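Local coordinates for protein epidermin leader peptide processing serine protease EpiP (PDB 3QFH) that is a subtilisin-like serine endopeptidase that probably cleaves the leader peptide from the precursor of the lantibiotic epidermin, at residues Y115-A127 / S390-E403. Residues are numbered along the deposited sequence; the frame is centred on the assembly and turned at random.
Sequences YDDLPKHANTKIA and SGALALIIDKYHLE. With SO4 (sulfate ion), chain N.
Thr124 and Asp398 meet through both oxygens of the carboxylate. The amide N of Thr124 grips OD2 of Asp398 at 3.1 Å, nearly straight (164°) and on the syn lone pair, with a weaker, more bent branch to OD1. OG1 of Thr124 to OD1 of Asp398 measures 2.5 Å, shorter than usual and to be read with caution at 2.05 Å resolution. With chi1 at -68°, OG1 sits beside its own backbone N, facing the same carboxylate; Asn198 adds a bond to OD2. The same torsion turns CG2 of Thr124 onto CB of Ala394 (3.7 Å), where Ile126 also packs, its CD1 reaching CA of Gly391 at 3.8 Å. Pro119 is equally well packed: its ring lies over the turn from Leu395 to Lys399, CG 3.7 Å from O of Leu395, and beside it CD2 of Leu118 meets CD2 of Leu395. In this subtilisin-like fold, strand 126-130 lies within the parallel sheet and helix 382-400 packs against it. Ser383, His177 and Asp130 lie in an arrangement consistent with the catalytic triad of subtilases. At the margin, NZ of Lys399 bonds O of Asp117 at 2.8 Å from 36° above the carbonyl plane. The loose side holds exposed His121, Asn123 and Glu403; there a sulfate, probably from the crystallisation liquor, accepts hydrogen bonds from the backbone N-H groups of Lys120 (to O2) and His121 (to O1), with His401 presenting its ring edge to O3.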
ATOM      1  N   TYR A 115      14.868  -4.035  19.318  1.00 31.31           N
ATOM      2  CA  TYR A 115      13.746  -4.743  19.954  1.00 32.52           C
ATOM      3  C   TYR A 115      13.801  -4.648  21.487  1.00 34.02           C
ATOM      4  O   TYR A 115      12.817  -4.971  22.153  1.00 33.71           O
ATOM      5  CB  TYR A 115      13.642  -6.210  19.510  1.00 31.80           C
ATOM      6  CG  TYR A 115      13.317  -6.356  18.040  1.00 31.78           C
ATOM      7  CD1 TYR A 115      12.059  -6.024  17.552  1.00 34.13           C
ATOM      8  CD2 TYR A 115      14.257  -6.809  17.143  1.00 32.63           C
ATOM      9  CE1 TYR A 115      11.758  -6.143  16.204  1.00 31.85           C
ATOM     10  CE2 TYR A 115      13.963  -6.928  15.794  1.00 33.95           C
ATOM     11  CZ  TYR A 115      12.716  -6.596  15.333  1.00 34.03           C
ATOM     12  OH  TYR A 115      12.431  -6.721  13.989  1.00 34.08           O
ATOM     13  N   ASP A 116      14.929  -4.223  22.055  1.00 34.11           N
ATOM     14  CA  ASP A 116      14.987  -4.039  23.515  1.00 37.13           C
ATOM     15  C   ASP A 116      14.515  -2.641  23.932  1.00 36.67           C
ATOM     16  O   ASP A 116      14.400  -2.359  25.110  1.00 38.11           O
ATOM     17  CB  ASP A 116      16.397  -4.320  24.040  1.00 38.54           C
ATOM     18  CG  ASP A 116      16.817  -5.770  23.807  1.00 42.60           C
ATOM     19  OD1 ASP A 116      16.020  -6.679  24.134  1.00 46.30           O
ATOM     20  OD2 ASP A 116      17.935  -6.003  23.296  1.00 46.96           O
ATOM     21  N   ASP A 117      14.229  -1.790  22.949  1.00 36.37           N
ATOM     22  CA  ASP A 117      13.774  -0.418  23.176  1.00 37.27           C
ATOM     23  C   ASP A 117      12.320  -0.219  22.721  1.00 36.12           C
ATOM     24  O   ASP A 117      11.884   0.910  22.536  1.00 36.04           O
ATOM     25  CB  ASP A 117      14.675   0.541  22.382  1.00 37.48           C
ATOM     26  CG  ASP A 117      16.158   0.395  22.749  1.00 41.21           C
ATOM     27  OD1 ASP A 117      16.448   0.266  23.950  1.00 46.43           O
ATOM     28  OD2 ASP A 117      17.024   0.419  21.847  1.00 42.64           O
ATOM     29  N   LEU A 118      11.576  -1.305  22.516  1.00 34.94           N
ATOM     30  CA  LEU A 118      10.180  -1.190  22.069  1.00 34.53           C
ATOM     31  C   LEU A 118       9.317  -0.543  23.149  1.00 34.77           C
ATOM     32  O   LEU A 118       9.634  -0.662  24.320  1.00 35.07           O
ATOM     33  CB  LEU A 118       9.588  -2.556  21.745  1.00 33.98           C
ATOM     34  CG  LEU A 118      10.157  -3.303  20.536  1.00 32.82           C
ATOM     35  CD1 LEU A 118       9.579  -4.710  20.478  1.00 31.95           C
ATOM     36  CD2 LEU A 118       9.878  -2.550  19.262  1.00 31.09           C
ATOM     37  N   PRO A 119       8.226   0.139  22.749  1.00 34.35           N
ATOM     38  CA  PRO A 119       7.331   0.719  23.743  1.00 36.64           C
ATOM     39  C   PRO A 119       6.793  -0.406  24.628  1.00 37.69           C
ATOM     40  O   PRO A 119       6.728  -1.545  24.186  1.00 35.68           O
ATOM     41  CB  PRO A 119       6.187   1.321  22.908  1.00 35.73           C
ATOM     42  CG  PRO A 119       6.671   1.363  21.519  1.00 35.42           C
ATOM     43  CD  PRO A 119       7.743   0.352  21.373  1.00 33.86           C
ATOM     44  N   LYS A 120       6.403  -0.088  25.850  1.00 39.63           N
ATOM     45  CA  LYS A 120       5.891  -1.105  26.763  1.00 41.98           C
ATOM     46  C   LYS A 120       4.481  -1.533  26.319  1.00 41.47           C
ATOM     47  O   LYS A 120       4.107  -2.686  26.494  1.00 42.44           O
ATOM     48  CB  LYS A 120       5.880  -0.576  28.202  1.00 43.66           C
ATOM     49  CG  LYS A 120       6.272  -1.608  29.238  1.00 48.63           C
ATOM     50  CD  LYS A 120       7.741  -2.090  28.988  1.00 53.98           C
ATOM     51  CE  LYS A 120       8.204  -3.095  30.037  1.00 56.57           C
ATOM     52  NZ  LYS A 120       8.174  -2.515  31.411  1.00 58.20           N
ATOM     53  N   HIS A 121       3.722  -0.605  25.731  1.00 41.03           N
ATOM     54  CA  HIS A 121       2.363  -0.881  25.226  1.00 41.42           C
ATOM     55  C   HIS A 121       2.271  -0.577  23.723  1.00 39.50           C
ATOM     56  O   HIS A 121       2.539   0.535  23.300  1.00 41.19           O
ATOM     57  CB  HIS A 121       1.330  -0.053  25.984  1.00 42.26           C
ATOM     58  CG  HIS A 121       1.360  -0.265  27.469  1.00 45.98           C
ATOM     59  ND1 HIS A 121       0.804  -1.373  28.078  1.00 48.92           N
ATOM     60  CD2 HIS A 121       1.876   0.490  28.467  1.00 49.13           C
ATOM     61  CE1 HIS A 121       0.981  -1.292  29.385  1.00 48.86           C
ATOM     62  NE2 HIS A 121       1.625  -0.170  29.648  1.00 49.86           N
ATOM     63  N   ALA A 122       1.872  -1.562  22.930  1.00 37.83           N
ATOM     64  CA  ALA A 122       1.794  -1.419  21.469  1.00 37.07           C
ATOM     65  C   ALA A 122       0.357  -1.310  20.987  1.00 36.38           C
ATOM     66  O   ALA A 122      -0.182  -2.232  20.380  1.00 37.90           O
ATOM     67  CB  ALA A 122       2.487  -2.598  20.801  1.00 35.33           C
ATOM     68  N   ASN A 123      -0.234  -0.151  21.211  1.00 35.32           N
ATOM     69  CA  ASN A 123      -1.630   0.090  20.897  1.00 35.34           C
ATOM     70  C   ASN A 123      -1.966   0.491  19.467  1.00 33.61           C
ATOM     71  O   ASN A 123      -3.100   0.318  19.038  1.00 33.45           O
ATOM     72  CB  ASN A 123      -2.179   1.124  21.889  1.00 37.14           C
ATOM     73  CG  ASN A 123      -2.119   0.616  23.326  1.00 41.76           C
ATOM     74  OD1 ASN A 123      -2.116  -0.599  23.557  1.00 48.23           O
ATOM     75  ND2 ASN A 123      -2.060   1.526  24.289  1.00 47.19           N
ATOM     76  N   THR A 124      -1.010   1.029  18.729  1.00 31.31           N
ATOM     77  CA  THR A 124      -1.292   1.414  17.349  1.00 31.11           C
ATOM     78  C   THR A 124      -1.609   0.198  16.463  1.00 30.89           C
ATOM     79  O   THR A 124      -0.927  -0.826  16.519  1.00 29.95           O
ATOM     80  CB  THR A 124      -0.140   2.204  16.722  1.00 29.33           C
ATOM     81  OG1 THR A 124      -0.039   3.472  17.368  1.00 30.65           O
ATOM     82  CG2 THR A 124      -0.371   2.439  15.235  1.00 27.47           C
ATOM     83  N   LYS A 125      -2.663   0.343  15.667  1.00 31.21           N
ATOM     84  CA  LYS A 125      -3.098  -0.675  14.707  1.00 32.38           C
ATOM     85  C   LYS A 125      -2.600  -0.340  13.335  1.00 30.00           C
ATOM     86  O   LYS A 125      -2.832   0.771  12.854  1.00 30.18           O
ATOM     87  CB  LYS A 125      -4.616  -0.698  14.592  1.00 34.32           C
ATOM     88  CG  LYS A 125      -5.355  -1.586  15.529  1.00 40.99           C
ATOM     89  CD  LYS A 125      -5.187  -1.247  16.968  1.00 48.03           C
ATOM     90  CE  LYS A 125      -6.376  -1.834  17.747  1.00 52.13           C
ATOM     91  NZ  LYS A 125      -6.710  -3.223  17.257  1.00 55.16           N
ATOM     92  N   ILE A 126      -1.936  -1.292  12.693  1.00 27.61           N
ATOM     93  CA  ILE A 126      -1.467  -1.097  11.351  1.00 27.89           C
ATOM     94  C   ILE A 126      -2.488  -1.748  10.389  1.00 27.33           C
ATOM     95  O   ILE A 126      -2.819  -2.921  10.528  1.00 28.54           O
ATOM     96  CB  ILE A 126      -0.087  -1.725  11.145  1.00 27.37           C
ATOM     97  CG1 ILE A 126       0.908  -1.197  12.183  1.00 28.78           C
ATOM     98  CG2 ILE A 126       0.424  -1.455   9.726  1.00 28.48           C
ATOM     99  CD1 ILE A 126       2.197  -1.945  12.189  1.00 26.46           C
ATOM    100  N   ALA A 127      -2.994  -0.970   9.444  1.00 24.19           N
ATOM    101  CA  ALA A 127      -3.910  -1.486   8.461  1.00 23.79           C
ATOM    102  C   ALA A 127      -3.088  -1.812   7.249  1.00 22.98           C
ATOM    103  O   ALA A 127      -2.151  -1.070   6.880  1.00 25.07           O
ATOM    104  CB  ALA A 127      -5.000  -0.471   8.120  1.00 23.66           C
ATOM    105  N   SER A 390       5.873   1.388   7.599  1.00 23.96           N
ATOM    106  CA  SER A 390       4.578   1.431   8.308  1.00 22.45           C
ATOM    107  C   SER A 390       4.761   0.951   9.750  1.00 23.49           C
ATOM    108  O   SER A 390       4.254   1.564  10.707  1.00 22.75           O
ATOM    109  CB  SER A 390       3.507   0.567   7.630  1.00 23.23           C
ATOM    110  OG  SER A 390       3.160   1.057   6.344  1.00 24.77           O
ATOM    111  N   GLY A 391       5.438  -0.172   9.909  1.00 21.79           N
ATOM    112  CA  GLY A 391       5.714  -0.701  11.246  1.00 22.32           C
ATOM    113  C   GLY A 391       6.462   0.284  12.127  1.00 21.97           C
ATOM    114  O   GLY A 391       6.131   0.449  13.305  1.00 22.61           O
ATOM    115  N   ALA A 392       7.469   0.947  11.550  1.00 21.73           N
ATOM    116  CA  ALA A 392       8.269   1.933  12.262  1.00 20.94           C
ATOM    117  C   ALA A 392       7.406   3.092  12.768  1.00 23.71           C
ATOM    118  O   ALA A 392       7.542   3.534  13.938  1.00 22.46           O
ATOM    119  CB  ALA A 392       9.429   2.453  11.353  1.00 21.48           C
ATOM    120  N   LEU A 393       6.499   3.584  11.915  1.00 24.05           N
ATOM    121  CA  LEU A 393       5.590   4.668  12.331  1.00 23.84           C
ATOM    122  C   LEU A 393       4.687   4.249  13.476  1.00 25.57           C
ATOM    123  O   LEU A 393       4.359   5.071  14.358  1.00 27.19           O
ATOM    124  CB  LEU A 393       4.757   5.152  11.156  1.00 24.36           C
ATOM    125  CG  LEU A 393       5.500   6.007  10.131  1.00 23.49           C
ATOM    126  CD1 LEU A 393       4.739   6.057   8.827  1.00 24.35           C
ATOM    127  CD2 LEU A 393       5.719   7.419  10.693  1.00 25.69           C
ATOM    128  N   ALA A 394       4.254   2.988  13.472  1.00 25.12           N
ATOM    129  CA  ALA A 394       3.431   2.494  14.568  1.00 25.17           C
ATOM    130  C   ALA A 394       4.249   2.533  15.862  1.00 24.04           C
ATOM    131  O   ALA A 394       3.745   2.932  16.931  1.00 24.45           O
ATOM    132  CB  ALA A 394       2.912   1.082  14.287  1.00 24.75           C
ATOM    133  N   LEU A 395       5.506   2.136  15.772  1.00 24.05           N
ATOM    134  CA  LEU A 395       6.406   2.154  16.944  1.00 24.79           C
ATOM    135  C   LEU A 395       6.649   3.561  17.469  1.00 24.05           C
ATOM    136  O   LEU A 395       6.667   3.790  18.682  1.00 26.05           O
ATOM    137  CB  LEU A 395       7.744   1.513  16.608  1.00 23.37           C
ATOM    138  CG  LEU A 395       7.763   0.017  16.268  1.00 26.15           C
ATOM    139  CD1 LEU A 395       9.191  -0.418  15.914  1.00 24.70           C
ATOM    140  CD2 LEU A 395       7.209  -0.793  17.437  1.00 26.11           C
ATOM    141  N   ILE A 396       6.838   4.500  16.549  1.00 24.17           N
ATOM    142  CA  ILE A 396       7.104   5.894  16.887  1.00 25.14           C
ATOM    143  C   ILE A 396       5.885   6.542  17.565  1.00 25.11           C
ATOM    144  O   ILE A 396       6.013   7.245  18.568  1.00 25.12           O
ATOM    145  CB  ILE A 396       7.529   6.683  15.635  1.00 24.77           C
ATOM    146  CG1 ILE A 396       8.925   6.228  15.196  1.00 24.63           C
ATOM    147  CG2 ILE A 396       7.527   8.192  15.929  1.00 24.78           C
ATOM    148  CD1 ILE A 396       9.272   6.610  13.742  1.00 27.47           C
ATOM    149  N   ILE A 397       4.707   6.284  17.024  1.00 25.42           N
ATOM    150  CA  ILE A 397       3.474   6.811  17.617  1.00 26.35           C
ATOM    151  C   ILE A 397       3.302   6.302  19.056  1.00 26.48           C
ATOM    152  O   ILE A 397       2.946   7.067  19.979  1.00 26.74           O
ATOM    153  CB  ILE A 397       2.240   6.453  16.752  1.00 25.58           C
ATOM    154  CG1 ILE A 397       2.318   7.197  15.405  1.00 27.09           C
ATOM    155  CG2 ILE A 397       0.943   6.856  17.482  1.00 27.98           C
ATOM    156  CD1 ILE A 397       1.321   6.686  14.307  1.00 25.83           C
ATOM    157  N   ASP A 398       3.559   5.020  19.264  1.00 26.15           N
ATOM    158  CA  ASP A 398       3.413   4.441  20.607  1.00 28.20           C
ATOM    159  C   ASP A 398       4.556   4.884  21.563  1.00 28.59           C
ATOM    160  O   ASP A 398       4.322   5.196  22.728  1.00 25.67           O
ATOM    161  CB  ASP A 398       3.327   2.922  20.526  1.00 28.04           C
ATOM    162  CG  ASP A 398       2.078   2.441  19.782  1.00 36.75           C
ATOM    163  OD1 ASP A 398       1.173   3.274  19.541  1.00 43.54           O
ATOM    164  OD2 ASP A 398       2.006   1.236  19.419  1.00 41.46           O
ATOM    165  N   LYS A 399       5.773   4.960  21.042  1.00 26.81           N
ATOM    166  CA  LYS A 399       6.931   5.328  21.857  1.00 28.56           C
ATOM    167  C   LYS A 399       6.865   6.758  22.394  1.00 29.19           C
ATOM    168  O   LYS A 399       7.179   6.986  23.540  1.00 30.17           O
ATOM    169  CB  LYS A 399       8.224   5.154  21.052  1.00 27.52           C
ATOM    170  CG  LYS A 399       9.521   5.384  21.826  1.00 29.98           C
ATOM    171  CD  LYS A 399       9.867   4.219  22.765  1.00 30.54           C
ATOM    172  CE  LYS A 399      11.202   4.456  23.445  1.00 35.64           C
ATOM    173  NZ  LYS A 399      11.727   3.249  24.150  1.00 33.92           N
ATOM    174  N   TYR A 400       6.437   7.700  21.564  1.00 30.48           N
ATOM    175  CA  TYR A 400       6.412   9.116  21.948  1.00 30.89           C
ATOM    176  C   TYR A 400       5.002   9.655  22.190  1.00 31.98           C
ATOM    177  O   TYR A 400       4.828  10.848  22.435  1.00 32.26           O
ATOM    178  CB  TYR A 400       7.163   9.947  20.883  1.00 30.27           C
ATOM    179  CG  TYR A 400       8.558   9.433  20.663  1.00 29.01           C
ATOM    180  CD1 TYR A 400       8.834   8.572  19.615  1.00 29.98           C
ATOM    181  CD2 TYR A 400       9.584   9.735  21.546  1.00 29.89           C
ATOM    182  CE1 TYR A 400      10.111   8.069  19.405  1.00 29.84           C
ATOM    183  CE2 TYR A 400      10.878   9.219  21.352  1.00 33.58           C
ATOM    184  CZ  TYR A 400      11.127   8.391  20.269  1.00 30.65           C
ATOM    185  OH  TYR A 400      12.379   7.865  20.037  1.00 33.10           O
ATOM    186  N   HIS A 401       4.011   8.759  22.135  1.00 32.11           N
ATOM    187  CA  HIS A 401       2.611   9.077  22.397  1.00 32.22           C
ATOM    188  C   HIS A 401       2.093  10.171  21.474  1.00 31.40           C
ATOM    189  O   HIS A 401       1.559  11.183  21.941  1.00 29.97           O
ATOM    190  CB  HIS A 401       2.436   9.493  23.859  1.00 34.97           C
ATOM    191  CG  HIS A 401       3.113   8.577  24.822  1.00 40.28           C
ATOM    192  ND1 HIS A 401       2.757   7.252  24.960  1.00 47.63           N
ATOM    193  CD2 HIS A 401       4.130   8.786  25.691  1.00 44.95           C
ATOM    194  CE1 HIS A 401       3.528   6.684  25.869  1.00 49.54           C
ATOM    195  NE2 HIS A 401       4.368   7.595  26.330  1.00 48.39           N
ATOM    196  N   LEU A 402       2.209   9.942  20.163  1.00 28.52           N
ATOM    197  CA  LEU A 402       1.815  10.934  19.165  1.00 28.43           C
ATOM    198  C   LEU A 402       0.466  10.632  18.520  1.00 28.70           C
ATOM    199  O   LEU A 402       0.193  11.069  17.392  1.00 28.44           O
ATOM    200  CB  LEU A 402       2.886  11.002  18.077  1.00 27.43           C
ATOM    201  CG  LEU A 402       4.308  11.162  18.607  1.00 29.02           C
ATOM    202  CD1 LEU A 402       5.329  11.146  17.482  1.00 29.74           C
ATOM    203  CD2 LEU A 402       4.420  12.449  19.433  1.00 30.41           C
ATOM    204  N   GLU A 403      -0.374   9.872  19.212  1.00 27.77           N
ATOM    205  CA  GLU A 403      -1.673   9.499  18.669  1.00 30.11           C
ATOM    206  C   GLU A 403      -2.519  10.711  18.230  1.00 31.71           C
ATOM    207  O   GLU A 403      -3.141  10.665  17.166  1.00 30.51           O
ATOM    208  CB  GLU A 403      -2.388   8.566  19.645  1.00 32.64           C
ATOM    209  CG  GLU A 403      -1.712   7.158  19.645  1.00 37.99           C
ATOM    210  CD  GLU A 403      -1.536   6.502  21.026  1.00 50.20           C
ATOM    211  OE1 GLU A 403      -2.096   7.015  22.028  1.00 56.99           O
ATOM    212  OE2 GLU A 403      -0.805   5.469  21.100  1.00 53.79           O
TER
HETATM  213  S   SO4 N 460       5.032   2.789  27.333  0.75 63.64           S
HETATM  214  O1  SO4 N 460       4.100   2.260  26.332  0.75 57.92           O
HETATM  215  O2  SO4 N 460       6.414   2.441  26.987  0.75 63.36           O
HETATM  216  O3  SO4 N 460       4.928   4.242  27.408  0.75 63.19           O
HETATM  217  O4  SO4 N 460       4.704   2.231  28.641  0.75 65.34           O